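Long-range contact in diguanylate cyclase with PAS/PAC sensor (Marinobacter aquaeolei, PDB 3H9W), which probably makes cyclic di-GMP from two GTP molecules through a GGDEF domain, the part crystallised here being its N-terminal PAS sensor domain: residues A[3-9]-A[98-104]. Sequence-based numbering, arbitrary orientation.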
ATOM      1  N   LYS A   3      -5.083   8.573   5.845  1.00 33.37           N
ATOM      2  CA  LYS A   3      -3.799   8.780   6.577  1.00 41.84           C
ATOM      3  C   LYS A   3      -2.641   8.188   5.782  1.00 34.34           C
ATOM      4  O   LYS A   3      -1.534   8.727   5.789  1.00 40.89           O
ATOM      5  CB  LYS A   3      -3.863   8.128   7.966  1.00 41.69           C
ATOM      6  CG  LYS A   3      -4.083   6.619   7.949  1.00 50.91           C
ATOM      7  CD  LYS A   3      -2.890   5.872   8.541  1.00 51.30           C
ATOM      8  CE  LYS A   3      -3.122   4.365   8.587  1.00 54.93           C
ATOM      9  NZ  LYS A   3      -3.237   3.755   7.234  1.00 46.73           N
ATOM     10  N   ALA A   4      -2.899   7.074   5.103  1.00 30.69           N
ATOM     11  CA  ALA A   4      -1.873   6.424   4.292  1.00 25.90           C
ATOM     12  C   ALA A   4      -1.435   7.388   3.198  1.00 25.12           C
ATOM     13  O   ALA A   4      -2.240   8.152   2.671  1.00 30.41           O
ATOM     14  CB  ALA A   4      -2.420   5.151   3.675  1.00 28.54           C
ATOM     15  N   ILE A   5      -0.154   7.357   2.862  1.00 28.11           N
ATOM     16  CA  ILE A   5       0.376   8.239   1.838  1.00 20.69           C
ATOM     17  C   ILE A   5       0.790   7.427   0.629  1.00 17.79           C
ATOM     18  O   ILE A   5       1.762   6.671   0.683  1.00 18.90           O
ATOM     19  CB  ILE A   5       1.610   9.007   2.349  1.00 21.31           C
ATOM     20  CG1 ILE A   5       1.246   9.777   3.621  1.00 31.22           C
ATOM     21  CG2 ILE A   5       2.097   9.967   1.275  1.00 25.58           C
ATOM     22  CD1 ILE A   5       2.445  10.232   4.423  1.00 24.36           C
ATOM     23  N   PRO A   6       0.051   7.562  -0.480  1.00 19.79           N
ATOM     24  CA  PRO A   6       0.369   6.824  -1.700  1.00 17.92           C
ATOM     25  C   PRO A   6       1.537   7.467  -2.437  1.00 19.42           C
ATOM     26  O   PRO A   6       1.729   8.683  -2.368  1.00 19.71           O
ATOM     27  CB  PRO A   6      -0.933   6.904  -2.494  1.00 20.73           C
ATOM     28  CG  PRO A   6      -1.437   8.277  -2.137  1.00 22.08           C
ATOM     29  CD  PRO A   6      -1.199   8.332  -0.636  1.00 25.75           C
ATOM     30  N   TRP A   7       2.325   6.646  -3.121  1.00 17.94           N
ATOM     31  CA  TRP A   7       3.456   7.151  -3.890  1.00 22.45           C
ATOM     32  C   TRP A   7       3.870   6.137  -4.950  1.00 20.22           C
ATOM     33  O   TRP A   7       3.518   4.955  -4.874  1.00 22.00           O
ATOM     34  CB  TRP A   7       4.649   7.454  -2.977  1.00 19.85           C
ATOM     35  CG  TRP A   7       5.128   6.267  -2.219  1.00 18.90           C
ATOM     36  CD1 TRP A   7       4.761   5.891  -0.957  1.00 14.29           C
ATOM     37  CD2 TRP A   7       6.015   5.249  -2.701  1.00 27.05           C
ATOM     38  NE1 TRP A   7       5.366   4.696  -0.624  1.00 21.14           N
ATOM     39  CE2 TRP A   7       6.139   4.283  -1.678  1.00 18.00           C
ATOM     40  CE3 TRP A   7       6.718   5.062  -3.901  1.00 20.51           C
ATOM     41  CZ2 TRP A   7       6.928   3.144  -1.820  1.00 17.74           C
ATOM     42  CZ3 TRP A   7       7.505   3.929  -4.042  1.00 25.38           C
ATOM     43  CH2 TRP A   7       7.604   2.982  -3.002  1.00 25.27           C
ATOM     44  N   LYS A   8       4.623   6.615  -5.933  1.00 20.28           N
ATOM     45  CA  LYS A   8       5.119   5.786  -7.018  1.00 21.11           C
ATOM     46  C   LYS A   8       6.441   6.369  -7.479  1.00 23.14           C
ATOM     47  O   LYS A   8       6.608   7.594  -7.524  1.00 22.99           O
ATOM     48  CB  LYS A   8       4.144   5.770  -8.196  1.00 29.36           C
ATOM     49  CG  LYS A   8       4.610   4.893  -9.356  1.00 34.55           C
ATOM     50  CD  LYS A   8       3.668   4.990 -10.546  1.00 39.86           C
ATOM     51  CE  LYS A   8       4.083   4.043 -11.665  1.00 41.73           C
ATOM     52  NZ  LYS A   8       3.155   4.126 -12.823  1.00 42.59           N
ATOM     53  N   ILE A   9       7.375   5.485  -7.808  1.00 19.62           N
ATOM     54  CA  ILE A   9       8.704   5.873  -8.269  1.00 24.24           C
ATOM     55  C   ILE A   9       9.021   5.243  -9.622  1.00 27.90           C
ATOM     56  O   ILE A   9       8.836   4.041  -9.814  1.00 30.91           O
ATOM     57  CB  ILE A   9       9.801   5.411  -7.280  1.00 25.99           C
ATOM     58  CG1 ILE A   9       9.750   6.243  -5.999  1.00 24.49           C
ATOM     59  CG2 ILE A   9      11.177   5.518  -7.941  1.00 25.29           C
ATOM     60  CD1 ILE A   9      10.337   7.617  -6.142  1.00 47.04           C
ATOM     61  N   ALA A  98       8.805   0.083 -12.137  1.00 31.05           N
ATOM     62  CA  ALA A  98       8.455   1.087 -11.156  1.00 31.36           C
ATOM     63  C   ALA A  98       8.241   0.491  -9.786  1.00 23.50           C
ATOM     64  O   ALA A  98       8.204  -0.729  -9.620  1.00 27.28           O
ATOM     65  CB  ALA A  98       7.205   1.830 -11.598  1.00 24.99           C
ATOM     66  N   LEU A  99       8.114   1.376  -8.805  1.00 23.83           N
ATOM     67  CA  LEU A  99       7.870   0.998  -7.421  1.00 19.41           C
ATOM     68  C   LEU A  99       6.615   1.765  -7.015  1.00 19.93           C
ATOM     69  O   LEU A  99       6.521   2.969  -7.246  1.00 26.84           O
ATOM     70  CB  LEU A  99       9.050   1.423  -6.544  1.00 21.17           C
ATOM     71  CG  LEU A  99      10.429   0.880  -6.925  1.00 25.29           C
ATOM     72  CD1 LEU A  99      11.493   1.504  -6.025  1.00 24.92           C
ATOM     73  CD2 LEU A  99      10.447  -0.642  -6.800  1.00 18.55           C
ATOM     74  N   ILE A 100       5.652   1.070  -6.423  1.00 21.27           N
ATOM     75  CA  ILE A 100       4.401   1.694  -6.004  1.00 24.91           C
ATOM     76  C   ILE A 100       4.078   1.241  -4.588  1.00 21.76           C
ATOM     77  O   ILE A 100       4.246   0.071  -4.255  1.00 23.49           O
ATOM     78  CB  ILE A 100       3.225   1.264  -6.907  1.00 31.53           C
ATOM     79  CG1 ILE A 100       3.011  -0.248  -6.775  1.00 33.87           C
ATOM     80  CG2 ILE A 100       3.528   1.599  -8.353  1.00 44.28           C
ATOM     81  CD1 ILE A 100       1.642  -0.727  -7.216  1.00 46.74           C
ATOM     82  N   GLY A 101       3.599   2.152  -3.756  1.00 22.02           N
ATOM     83  CA  GLY A 101       3.279   1.743  -2.407  1.00 22.79           C
ATOM     84  C   GLY A 101       2.662   2.822  -1.559  1.00 22.80           C
ATOM     85  O   GLY A 101       2.077   3.780  -2.068  1.00 22.48           O
ATOM     86  N   PHE A 102       2.806   2.661  -0.250  1.00 15.51           N
ATOM     87  CA  PHE A 102       2.259   3.614   0.703  1.00 14.99           C
ATOM     88  C   PHE A 102       3.235   3.837   1.848  1.00 15.34           C
ATOM     89  O   PHE A 102       4.010   2.950   2.194  1.00 18.47           O
ATOM     90  CB  PHE A 102       0.969   3.069   1.332  1.00 17.77           C
ATOM     91  CG  PHE A 102      -0.199   2.973   0.395  1.00 20.04           C
ATOM     92  CD1 PHE A 102      -0.971   4.086   0.112  1.00 24.18           C
ATOM     93  CD2 PHE A 102      -0.553   1.752  -0.168  1.00 32.08           C
ATOM     94  CE1 PHE A 102      -2.094   3.986  -0.722  1.00 30.46           C
ATOM     95  CE2 PHE A 102      -1.671   1.640  -1.004  1.00 29.46           C
ATOM     96  CZ  PHE A 102      -2.436   2.763  -1.275  1.00 29.32           C
HETATM   97  N   MSE A 103       3.176   5.028   2.431  1.00 18.35           N
HETATM   98  CA  MSE A 103       3.970   5.354   3.606  1.00 18.07           C
HETATM   99  C   MSE A 103       2.919   5.516   4.690  1.00 20.97           C
HETATM  100  O   MSE A 103       1.884   6.146   4.470  1.00 21.36           O
HETATM  101  CB  MSE A 103       4.743   6.658   3.421  1.00 14.71           C
HETATM  102  CG  MSE A 103       6.090   6.476   2.765  1.00 26.14           C
HETATM  103 SE   MSE A 103       6.798   8.166   2.168  1.00 33.51          SE
HETATM  104  CE  MSE A 103       7.751   7.503   0.635  1.00 22.45           C
ATOM    105  N   PHE A 104       3.187   4.936   5.854  1.00 18.35           N
ATOM    106  CA  PHE A 104       2.256   4.981   6.975  1.00 17.71           C
ATOM    107  C   PHE A 104       2.912   5.559   8.218  1.00 22.60           C
ATOM    108  O   PHE A 104       4.057   5.229   8.531  1.00 19.68           O
ATOM    109  CB  PHE A 104       1.798   3.565   7.321  1.00 19.39           C
ATOM    110  CG  PHE A 104       1.079   2.861   6.210  1.00 25.25           C
ATOM    111  CD1 PHE A 104      -0.277   3.083   5.994  1.00 30.08           C
ATOM    112  CD2 PHE A 104       1.752   1.959   5.387  1.00 23.66           C
ATOM    113  CE1 PHE A 104      -0.954   2.414   4.976  1.00 25.67           C
ATOM    114  CE2 PHE A 104       1.083   1.285   4.365  1.00 21.80           C
ATOM    115  CZ  PHE A 104      -0.272   1.514   4.161  1.00 23.31           C
TER
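The W7 indole lies flat across strand 98-104, over the hollow that G101 makes by having no side chain; a CB there would come about 3.1 Å from W7 CZ2, too tight. Its chi1 of 59°, with CG between the backbone N and carbonyl carbon, folds the ring over the neighbouring strand: G101 CA sits 4.2 Å from the centroid of the W7 five-membered ring, under one face. M103, here selenomethionine, brings CE over the opposite face, 3.9 Å from that same W7 centroid and 17° off the normal, a CH-pi contact, with the selenium oblique in a Met-aromatic contact. At the far end W7 CZ3 packs on L99 CB at 3.9 Å. With an alanine here, the M103 methyl would probably lose its aromatic partner and the G101 hollow its filling. On the sheet face opposite W7, P6 CB fits against F102 CE1 (3.6 Å). Just before the strand, A4 CB presses on F104 CE1 (3.4 Å); F102 and F104 also pack against the second subunit. Six backbone hydrogen bonds, paired at I5-M103, W7-G101 and I9-L99, fix this antiparallel register, G101 N to W7 O the straightest at 169°. Strand 96-105 is thus central with 5-10 beside it, the 2-1-5-4-3 order of the PAS sheet.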